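Local atomic coordinates of glutamate--tRNA ligase (Elizabethkingia anophelis, PDB entry 6B1Z), a protein that probably attaches glutamate to its cognate tRNA in an ATP-dependent reaction, as a class I glutamyl-tRNA synthetase. Residues F136-E141 and V168-M173; D197-V202 and T209-N214; A213-D218 and A237-L242. All coordinates share one frame; numbering follows the deposited sequence.

Contact 1: F136-E141 and V168-M173; sequences FAYNYE and VIRFKM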
loop_
_atom_site.group_PDB
_atom_site.type_symbol
_atom_site.label_atom_id
_atom_site.label_comp_id
_atom_site.label_asym_id
_atom_site.label_seq_id
_atom_site.Cartn_x
_atom_site.Cartn_y
_atom_site.Cartn_z
ATOM N N PHE A 136 -10.052 -5.559 -32.940
ATOM C CA PHE A 136 -9.010 -6.350 -33.586
ATOM C C PHE A 136 -8.162 -7.101 -32.567
ATOM O O PHE A 136 -7.793 -6.565 -31.517
ATOM C CB PHE A 136 -8.113 -5.441 -34.439
ATOM C CG PHE A 136 -6.838 -6.103 -34.880
ATOM C CD1 PHE A 136 -6.864 -7.096 -35.846
ATOM C CD2 PHE A 136 -5.620 -5.730 -34.335
ATOM C CE1 PHE A 136 -5.702 -7.716 -36.253
ATOM C CE2 PHE A 136 -4.457 -6.351 -34.735
ATOM C CZ PHE A 136 -4.498 -7.342 -35.697
ATOM N N ALA A 137 -7.862 -8.359 -32.891
ATOM C CA ALA A 137 -6.871 -9.167 -32.193
ATOM C C ALA A 137 -5.982 -9.835 -33.228
ATOM O O ALA A 137 -6.481 -10.393 -34.208
ATOM C CB ALA A 137 -7.521 -10.233 -31.300
ATOM N N TYR A 138 -4.670 -9.752 -33.023
ATOM C CA TYR A 138 -3.703 -10.455 -33.861
ATOM C C TYR A 138 -3.701 -11.910 -33.414
ATOM O O TYR A 138 -3.192 -12.226 -32.332
ATOM C CB TYR A 138 -2.326 -9.811 -33.694
ATOM C CG TYR A 138 -1.393 -9.887 -34.899
ATOM C CD1 TYR A 138 -1.049 -11.107 -35.469
ATOM C CD2 TYR A 138 -0.840 -8.725 -35.446
ATOM C CE1 TYR A 138 -0.179 -11.176 -36.563
ATOM C CE2 TYR A 138 0.029 -8.779 -36.531
ATOM C CZ TYR A 138 0.343 -10.011 -37.093
ATOM O OH TYR A 138 1.199 -10.056 -38.164
ATOM N N ASN A 139 -4.288 -12.802 -34.209
ATOM C CA ASN A 139 -4.563 -14.153 -33.721
ATOM C C ASN A 139 -4.647 -15.109 -34.908
ATOM O O ASN A 139 -4.324 -14.750 -36.046
ATOM C CB ASN A 139 -5.845 -14.168 -32.873
ATOM C CG ASN A 139 -7.086 -13.764 -33.667
ATOM O OD1 ASN A 139 -7.044 -13.632 -34.895
ATOM N ND2 ASN A 139 -8.196 -13.577 -32.966
ATOM N N TYR A 140 -5.101 -16.335 -34.645
ATOM C CA TYR A 140 -5.192 -17.323 -35.717
ATOM C C TYR A 140 -6.061 -16.822 -36.868
ATOM O O TYR A 140 -5.750 -17.069 -38.038
ATOM C CB TYR A 140 -5.739 -18.642 -35.166
ATOM C CG TYR A 140 -5.645 -19.764 -36.170
ATOM C CD1 TYR A 140 -6.603 -19.905 -37.164
ATOM C CD2 TYR A 140 -4.585 -20.670 -36.138
ATOM C CE1 TYR A 140 -6.520 -20.913 -38.090
ATOM C CE2 TYR A 140 -4.489 -21.683 -37.073
ATOM C CZ TYR A 140 -5.468 -21.800 -38.039
ATOM O OH TYR A 140 -5.410 -22.804 -38.988
ATOM N N GLU A 141 -7.150 -16.116 -36.552
ATOM C CA GLU A 141 -8.099 -15.655 -37.565
ATOM C C GLU A 141 -7.530 -14.571 -38.470
ATOM O O GLU A 141 -7.900 -14.502 -39.652
ATOM C CB GLU A 141 -9.356 -15.124 -36.885
ATOM C CG GLU A 141 -10.237 -16.200 -36.277
ATOM C CD GLU A 141 -11.453 -15.614 -35.582
ATOM O OE1 GLU A 141 -11.347 -14.497 -35.017
ATOM O OE2 GLU A 141 -12.515 -16.272 -35.603
ATOM N N VAL A 168 8.962 -7.791 -35.120
ATOM C CA VAL A 168 8.774 -8.319 -33.778
ATOM C C VAL A 168 8.674 -9.832 -33.898
ATOM O O VAL A 168 8.469 -10.383 -34.981
ATOM C CB VAL A 168 7.528 -7.745 -33.065
ATOM C CG1 VAL A 168 7.644 -6.223 -32.870
ATOM C CG2 VAL A 168 6.233 -8.117 -33.819
ATOM N N ILE A 169 8.836 -10.514 -32.772
ATOM C CA ILE A 169 8.593 -11.949 -32.713
ATOM C C ILE A 169 7.311 -12.159 -31.931
ATOM O O ILE A 169 7.174 -11.655 -30.812
ATOM C CB ILE A 169 9.771 -12.705 -32.078
ATOM C CG1 ILE A 169 11.027 -12.525 -32.926
ATOM C CG2 ILE A 169 9.406 -14.187 -31.873
ATOM C CD1 ILE A 169 12.299 -12.973 -32.240
ATOM N N ARG A 170 6.359 -12.883 -32.525
ATOM C CA ARG A 170 5.073 -13.154 -31.907
ATOM C C ARG A 170 4.949 -14.624 -31.543
ATOM O O ARG A 170 5.521 -15.493 -32.205
ATOM C CB ARG A 170 3.919 -12.795 -32.843
ATOM C CG ARG A 170 3.663 -11.299 -32.921
ATOM C CD ARG A 170 2.499 -10.998 -33.877
ATOM N NE ARG A 170 2.303 -9.555 -33.995
ATOM C CZ ARG A 170 1.561 -8.820 -33.166
ATOM N NH1 ARG A 170 0.927 -9.386 -32.146
ATOM N NH2 ARG A 170 1.460 -7.513 -33.368
ATOM N N PHE A 171 4.194 -14.886 -30.480
ATOM C CA PHE A 171 3.825 -16.254 -30.158
ATOM C C PHE A 171 2.785 -16.746 -31.162
ATOM O O PHE A 171 1.869 -16.009 -31.515
ATOM C CB PHE A 171 3.246 -16.310 -28.743
ATOM C CG PHE A 171 2.911 -17.695 -28.285
ATOM C CD1 PHE A 171 3.902 -18.539 -27.802
ATOM C CD2 PHE A 171 1.594 -18.151 -28.325
ATOM C CE1 PHE A 171 3.590 -19.817 -27.357
ATOM C CE2 PHE A 171 1.279 -19.431 -27.885
ATOM C CZ PHE A 171 2.268 -20.268 -27.423
ATOM N N LYS A 172 2.920 -17.996 -31.612
ATOM C CA LYS A 172 1.940 -18.588 -32.537
ATOM C C LYS A 172 0.902 -19.378 -31.739
ATOM O O LYS A 172 1.123 -20.538 -31.375
ATOM C CB LYS A 172 2.643 -19.463 -33.564
ATOM C CG LYS A 172 1.726 -19.969 -34.679
ATOM C CD LYS A 172 2.528 -20.835 -35.645
ATOM C CE LYS A 172 1.658 -21.365 -36.764
ATOM N NZ LYS A 172 0.818 -22.497 -36.308
ATOM N N MET A 173 -0.248 -18.760 -31.483
ATOM C CA MET A 173 -1.275 -19.425 -30.687
ATOM C C MET A 173 -1.750 -20.678 -31.408
ATOM O O MET A 173 -2.102 -20.605 -32.596
ATOM C CB MET A 173 -2.476 -18.520 -30.440
ATOM C CG MET A 173 -2.489 -17.871 -29.098
ATOM S SD MET A 173 -2.580 -19.058 -27.738
ATOM C CE MET A 173 -1.876 -17.959 -26.497
#
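Y138 and R170 form a cation-pi stack that joins the loop after helix 119-131 to strand 168-171, the middle strand of a small three-stranded antiparallel sheet in the catalytic region of this class I synthetase. The guanidinium of R170 lies flat on one face of the tyrosine ring, with planes only 13° apart and CZ of R170 3.7 Å from the centroid of the Y138 ring. The R170 chain is extended as far as NE and then twists by chi4 (-86°), which turns the guanidinium broadside to the ring; its CD, 3.8 Å from the Y138 centroid, adds a CH-pi contact over the same face. Arginine suits this place because its flat cation can stack while its N-H groups still bond outward: R170 NH1 is hydrogen-bonded to D198 O. Tyrosine likewise offers a broad face and a polar end, and the buried Y138 OH is satisfied by D117 and N148. Both groups are thus pinned at their far ends as well as by the stack. Further along, the contact thins to the edge of the Y140 ring, whose CD2 lies 4.3 Å from M173 O, near the ring plane.

Contact 2: D197-V202 and T209-N214; sequences DDKVLV and TYHFAN. With FMT (formic acid), chain N.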
loop_
_atom_site.group_PDB
_atom_site.type_symbol
_atom_site.label_atom_id
_atom_site.label_comp_id
_atom_site.label_asym_id
_atom_site.label_seq_id
_atom_site.Cartn_x
_atom_site.Cartn_y
_atom_site.Cartn_z
ATOM N N ASP A 197 -4.474 -14.448 -28.165
ATOM C CA ASP A 197 -3.823 -13.698 -29.232
ATOM C C ASP A 197 -2.366 -14.105 -29.390
ATOM O O ASP A 197 -1.746 -14.658 -28.468
ATOM C CB ASP A 197 -3.884 -12.190 -28.965
ATOM C CG ASP A 197 -5.290 -11.692 -28.738
ATOM O OD1 ASP A 197 -6.232 -12.365 -29.192
ATOM O OD2 ASP A 197 -5.451 -10.624 -28.110
ATOM N N ASP A 198 -1.816 -13.786 -30.566
ATOM C CA ASP A 198 -0.411 -14.025 -30.901
ATOM C C ASP A 198 0.450 -12.908 -30.295
ATOM O O ASP A 198 0.960 -12.029 -30.997
ATOM C CB ASP A 198 -0.215 -14.050 -32.416
ATOM C CG ASP A 198 -0.885 -15.240 -33.119
ATOM O OD1 ASP A 198 -1.356 -16.184 -32.460
ATOM O OD2 ASP A 198 -0.915 -15.191 -34.372
ATOM N N LYS A 199 0.622 -12.952 -28.969
ATOM C CA LYS A 199 1.224 -11.821 -28.275
ATOM C C LYS A 199 2.673 -11.627 -28.697
ATOM O O LYS A 199 3.399 -12.581 -28.987
ATOM C CB LYS A 199 1.153 -12.006 -26.754
ATOM C CG LYS A 199 -0.278 -11.911 -26.189
ATOM C CD LYS A 199 -0.321 -11.171 -24.834
ATOM C CE LYS A 199 -1.761 -10.820 -24.419
ATOM N NZ LYS A 199 -2.215 -11.582 -23.206
ATOM N N VAL A 200 3.100 -10.364 -28.689
ATOM C CA VAL A 200 4.491 -10.047 -28.982
ATOM C C VAL A 200 5.373 -10.551 -27.847
ATOM O O VAL A 200 5.118 -10.265 -26.665
ATOM C CB VAL A 200 4.680 -8.539 -29.183
ATOM C CG1 VAL A 200 6.175 -8.215 -29.350
ATOM C CG2 VAL A 200 3.896 -8.047 -30.386
ATOM N N LEU A 201 6.416 -11.289 -28.211
ATOM C CA LEU A 201 7.412 -11.818 -27.292
ATOM C C LEU A 201 8.691 -11.013 -27.293
ATOM O O LEU A 201 9.315 -10.879 -26.241
ATOM C CB LEU A 201 7.768 -13.266 -27.641
ATOM C CG LEU A 201 6.586 -14.226 -27.661
ATOM C CD1 LEU A 201 7.056 -15.611 -28.062
ATOM C CD2 LEU A 201 5.938 -14.240 -26.279
ATOM N N VAL A 202 9.110 -10.506 -28.453
ATOM C CA VAL A 202 10.343 -9.734 -28.573
ATOM C C VAL A 202 10.048 -8.509 -29.430
ATOM O O VAL A 202 9.451 -8.623 -30.505
ATOM C CB VAL A 202 11.489 -10.573 -29.180
ATOM C CG1 VAL A 202 12.791 -9.764 -29.188
ATOM C CG2 VAL A 202 11.664 -11.900 -28.398
ATOM N N THR A 209 9.278 -8.574 -24.379
ATOM C CA THR A 209 8.178 -8.041 -23.603
ATOM C C THR A 209 8.145 -8.718 -22.238
ATOM O O THR A 209 8.811 -9.736 -22.013
ATOM C CB THR A 209 6.851 -8.273 -24.323
ATOM O OG1 THR A 209 6.621 -9.684 -24.410
ATOM C CG2 THR A 209 6.892 -7.642 -25.725
ATOM N N TYR A 210 7.336 -8.160 -21.323
ATOM C CA TYR A 210 7.230 -8.714 -19.972
ATOM C C TYR A 210 6.871 -10.193 -20.000
ATOM O O TYR A 210 7.359 -10.978 -19.181
ATOM C CB TYR A 210 6.169 -7.974 -19.148
ATOM C CG TYR A 210 6.437 -6.524 -18.813
ATOM C CD1 TYR A 210 7.729 -6.029 -18.678
ATOM C CD2 TYR A 210 5.377 -5.652 -18.606
ATOM C CE1 TYR A 210 7.951 -4.693 -18.352
ATOM C CE2 TYR A 210 5.589 -4.331 -18.289
ATOM C CZ TYR A 210 6.872 -3.857 -18.163
ATOM O OH TYR A 210 7.061 -2.533 -17.846
ATOM N N HIS A 211 5.990 -10.590 -20.932
ATOM C CA HIS A 211 5.542 -11.978 -20.970
ATOM C C HIS A 211 6.718 -12.936 -21.123
ATOM O O HIS A 211 6.830 -13.925 -20.389
ATOM C CB HIS A 211 4.565 -12.176 -22.123
ATOM C CG HIS A 211 3.284 -11.418 -21.974
ATOM N ND1 HIS A 211 2.370 -11.683 -20.980
ATOM C CD2 HIS A 211 2.758 -10.413 -22.715
ATOM C CE1 HIS A 211 1.338 -10.865 -21.107
ATOM N NE2 HIS A 211 1.544 -10.093 -22.159
ATOM N N PHE A 212 7.589 -12.663 -22.096
ATOM C CA PHE A 212 8.710 -13.553 -22.395
ATOM C C PHE A 212 9.839 -13.373 -21.381
ATOM O O PHE A 212 10.404 -14.364 -20.907
ATOM C CB PHE A 212 9.187 -13.271 -23.818
ATOM C CG PHE A 212 10.088 -14.338 -24.428
ATOM C CD1 PHE A 212 9.945 -15.688 -24.124
ATOM C CD2 PHE A 212 11.062 -13.961 -25.341
ATOM C CE1 PHE A 212 10.776 -16.650 -24.728
ATOM C CE2 PHE A 212 11.902 -14.908 -25.948
ATOM C CZ PHE A 212 11.753 -16.251 -25.642
ATOM N N ALA A 213 10.162 -12.120 -21.040
ATOM C CA ALA A 213 11.197 -11.865 -20.036
ATOM C C ALA A 213 10.872 -12.551 -18.715
ATOM O O ALA A 213 11.766 -13.117 -18.065
ATOM C CB ALA A 213 11.373 -10.361 -19.818
ATOM N N ASN A 214 9.599 -12.530 -18.299
ATOM C CA ASN A 214 9.278 -13.089 -16.996
ATOM C C ASN A 214 9.352 -14.610 -16.990
ATOM O O ASN A 214 9.801 -15.191 -15.999
ATOM C CB ASN A 214 7.915 -12.598 -16.510
ATOM C CG ASN A 214 7.980 -11.203 -15.947
ATOM O OD1 ASN A 214 9.052 -10.738 -15.548
ATOM N ND2 ASN A 214 6.846 -10.519 -15.910
HETATM C C FMT N . 5.587 -6.490 -14.951
HETATM O O1 FMT N . 6.030 -5.391 -15.290
HETATM O O2 FMT N . 6.262 -7.517 -14.881
#
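T209, at the N-cap of helix 210-220, makes two hydrogen bonds to successive carbonyls of strand 200-202. Its hydroxyl donates to the strand, OG1 to V200 O at 2.8 Å, while its backbone joins T209 N to L201 O at 3.0 Å, with an N-H...O angle of 158°. The second donor stands well above the plane of the L201 carbonyl, whereas OG1 is only tilted from that of V200. With chi1 at 64°, OG1 sits between the backbone N and the carbonyl carbon, and CG2 is left to meet CG1 of V200 at 3.7 Å. Threonine therefore serves both needs, a donor for the strand and a methyl for its valine.

One turn of helix adds the packing. The F212 ring packs against L201 and V202, its CD2 3.7 Å from CG2 of V202, and its CB approaches the L201 carbonyl. L201 and V202 both face I169 in a classic beta bulge. On another side of the helix, the aliphatic K199 CD comes within 3.4 Å of NE2 of H211, whose ND1 is hydrogen-bonded to H239.

N214, at the end of the segment, donates from ND2 to O2 of a bound formic acid, probably from the crystallisation liquor, and its OD1 meets R49 and Q92. A strand leading through a short connection into a helix whose N-cap residue is tied back to the strand is part of the class I catalytic region. The formic acid at N214, near R49 and Q92, is consistent with a pocket for a substrate, probably the glutamate site.

Contact 3: A213-D218 and A237-L242; sequences ANIIDD and ALHVLL. With EDO (1,2-ethanediol), chain V; FMT (formic acid), chain N.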
loop_
_atom_site.group_PDB
_atom_site.type_symbol
_atom_site.label_atom_id
_atom_site.label_comp_id
_atom_site.label_asym_id
_atom_site.label_seq_id
_atom_site.Cartn_x
_atom_site.Cartn_y
_atom_site.Cartn_z
ATOM N N ALA A 213 10.162 -12.120 -21.040
ATOM C CA ALA A 213 11.197 -11.865 -20.036
ATOM C C ALA A 213 10.872 -12.551 -18.715
ATOM O O ALA A 213 11.766 -13.117 -18.065
ATOM C CB ALA A 213 11.373 -10.361 -19.818
ATOM N N ASN A 214 9.599 -12.530 -18.299
ATOM C CA ASN A 214 9.278 -13.089 -16.996
ATOM C C ASN A 214 9.352 -14.610 -16.990
ATOM O O ASN A 214 9.801 -15.191 -15.999
ATOM C CB ASN A 214 7.915 -12.598 -16.510
ATOM C CG ASN A 214 7.980 -11.203 -15.947
ATOM O OD1 ASN A 214 9.052 -10.738 -15.548
ATOM N ND2 ASN A 214 6.846 -10.519 -15.910
ATOM N N ILE A 215 8.944 -15.289 -18.077
ATOM C CA ILE A 215 9.066 -16.745 -18.023
ATOM C C ILE A 215 10.540 -17.155 -18.116
ATOM O O ILE A 215 10.963 -18.111 -17.459
ATOM C CB ILE A 215 8.174 -17.458 -19.074
ATOM C CG1 ILE A 215 8.646 -17.238 -20.511
ATOM C CG2 ILE A 215 6.692 -17.080 -18.881
ATOM C CD1 ILE A 215 9.429 -18.433 -21.063
ATOM N N ILE A 216 11.346 -16.432 -18.909
ATOM C CA ILE A 216 12.786 -16.707 -18.966
ATOM C C ILE A 216 13.405 -16.529 -17.588
ATOM O O ILE A 216 14.150 -17.391 -17.099
ATOM C CB ILE A 216 13.475 -15.791 -19.993
ATOM C CG1 ILE A 216 13.106 -16.208 -21.431
ATOM C CG2 ILE A 216 15.019 -15.770 -19.772
ATOM C CD1 ILE A 216 13.436 -15.153 -22.466
ATOM N N ASP A 217 13.085 -15.416 -16.934
ATOM C CA ASP A 217 13.753 -15.139 -15.667
ATOM C C ASP A 217 13.200 -15.962 -14.513
ATOM O O ASP A 217 13.948 -16.271 -13.579
ATOM C CB ASP A 217 13.678 -13.648 -15.342
ATOM C CG ASP A 217 14.561 -12.801 -16.261
ATOM O OD1 ASP A 217 15.480 -13.353 -16.919
ATOM O OD2 ASP A 217 14.341 -11.576 -16.309
ATOM N N ASP A 218 11.914 -16.309 -14.530
ATOM C CA ASP A 218 11.410 -17.224 -13.511
ATOM C C ASP A 218 12.078 -18.588 -13.637
ATOM O O ASP A 218 12.408 -19.225 -12.631
ATOM C CB ASP A 218 9.887 -17.323 -13.594
ATOM C CG ASP A 218 9.213 -16.052 -13.139
ATOM O OD1 ASP A 218 8.014 -15.875 -13.421
ATOM O OD2 ASP A 218 9.915 -15.223 -12.489
ATOM N N ALA A 237 -2.560 -18.689 -19.541
ATOM C CA ALA A 237 -2.473 -19.728 -20.563
ATOM C C ALA A 237 -1.267 -19.506 -21.469
ATOM O O ALA A 237 -0.516 -20.444 -21.759
ATOM C CB ALA A 237 -3.771 -19.773 -21.382
ATOM N N LEU A 238 -1.056 -18.261 -21.920
ATOM C CA LEU A 238 0.139 -17.943 -22.691
ATOM C C LEU A 238 1.401 -18.331 -21.938
ATOM O O LEU A 238 2.328 -18.916 -22.510
ATOM C CB LEU A 238 0.164 -16.448 -23.021
ATOM C CG LEU A 238 1.478 -15.951 -23.647
ATOM C CD1 LEU A 238 1.700 -16.571 -25.047
ATOM C CD2 LEU A 238 1.468 -14.436 -23.721
ATOM N N HIS A 239 1.476 -17.982 -20.657
ATOM C CA HIS A 239 2.705 -18.248 -19.917
ATOM C C HIS A 239 2.975 -19.738 -19.812
ATOM O O HIS A 239 4.118 -20.178 -20.000
ATOM C CB HIS A 239 2.621 -17.596 -18.541
ATOM C CG HIS A 239 2.475 -16.113 -18.625
ATOM N ND1 HIS A 239 1.936 -15.343 -17.611
ATOM C CD2 HIS A 239 2.770 -15.258 -19.632
ATOM C CE1 HIS A 239 1.927 -14.074 -17.986
ATOM N NE2 HIS A 239 2.447 -13.993 -19.200
ATOM N N VAL A 240 1.938 -20.527 -19.526
ATOM C CA VAL A 240 2.100 -21.977 -19.462
ATOM C C VAL A 240 2.535 -22.521 -20.818
ATOM O O VAL A 240 3.424 -23.374 -20.897
ATOM C CB VAL A 240 0.798 -22.625 -18.949
ATOM C CG1 VAL A 240 0.789 -24.135 -19.177
ATOM C CG2 VAL A 240 0.629 -22.294 -17.464
ATOM N N LEU A 241 1.982 -21.976 -21.909
ATOM C CA LEU A 241 2.386 -22.415 -23.243
ATOM C C LEU A 241 3.827 -22.021 -23.554
ATOM O O LEU A 241 4.522 -22.746 -24.285
ATOM C CB LEU A 241 1.430 -21.845 -24.303
ATOM C CG LEU A 241 0.077 -22.544 -24.372
ATOM C CD1 LEU A 241 -0.894 -21.658 -25.175
ATOM C CD2 LEU A 241 0.251 -23.913 -25.038
ATOM N N LEU A 242 4.298 -20.879 -23.024
ATOM C CA LEU A 242 5.691 -20.509 -23.245
ATOM C C LEU A 242 6.642 -21.481 -22.556
ATOM O O LEU A 242 7.671 -21.847 -23.134
ATOM C CB LEU A 242 5.939 -19.076 -22.765
ATOM C CG LEU A 242 5.346 -18.015 -23.704
ATOM C CD1 LEU A 242 5.419 -16.638 -23.023
ATOM C CD2 LEU A 242 6.054 -17.962 -25.074
HETATM C C1 EDO V . 5.593 -15.137 -15.709
HETATM O O1 EDO V . 4.951 -14.630 -16.882
HETATM C C2 EDO V . 5.169 -16.579 -15.497
HETATM O O2 EDO V . 6.225 -17.293 -14.839
HETATM C C FMT N . 5.587 -6.490 -14.951
HETATM O O1 FMT N . 6.030 -5.391 -15.290
HETATM O O2 FMT N . 6.262 -7.517 -14.881
#
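Two helices of the class I catalytic region, 210-220 and 236-246, meet beside a small polar pocket that holds a molecule of ethanediol, probably from the crystallisation liquor, and I215 carries the apolar part of the meeting. Its two branches divide the work between successive turns of the other helix. CG2 approaches CB of H239 at 4.1 Å, while CD1 lies 3.9 Å from CB of L242 and CG1 rests against the same leucine. The side chains of I215 and L242 cross at about a right angle. In I215 CG1 is placed between the backbone N and the carbonyl carbon (chi1 69°), a crowded arrangement on a helix that directs the longer branch at L242. A beta-branched residue suits the spot because it offers separate methyl ends to two neighbours, and leucine answers with an apolar surface of its own.

H239 is the polar member of the pair. Its ND1 is hydrogen-bonded to R228 and its NE2 to H211, and bonding at both nitrogens should fix the rotation of the ring. Ethanediol lies over one face, O1 standing 3.1 Å above the ring plane and over its centre, and also near CG2 of I215. At the other end of the same molecule, O2 donates to OD1 of D218 at 2.7 Å; the molecule is also hydrogen-bonded to Y243 OH. D218 OD2 is held in place by salt bridges with R15 and R49. An apolar seam between two helices, edged by aspartate, arginine and histidine, is consistent with the wall of the substrate pocket in a Rossmann-type synthetase core.

In the fold
Following the chain from the N terminus, contact 1 closes first, drawing the loop after helix 119-131 onto strand 168-171 across 26 residues that include helix 154-162. Contact 2 then closes a short connection of six residues, between strand 200-202 and helix 210-220. Contact 3 begins on the residues where contact 2 ends, sharing A213 and N214, and brings in helix 236-246 across a stretch containing strand 225-229. Contact 1 closes before the others open, and none is nested. Strands 168-171 and 200-202 are neighbours in one sheet, which ties contacts 1 and 2 together. F171 packs on L238, L241 and L242, so helix 236-246 lies against that sheet as well as against helix 210-220.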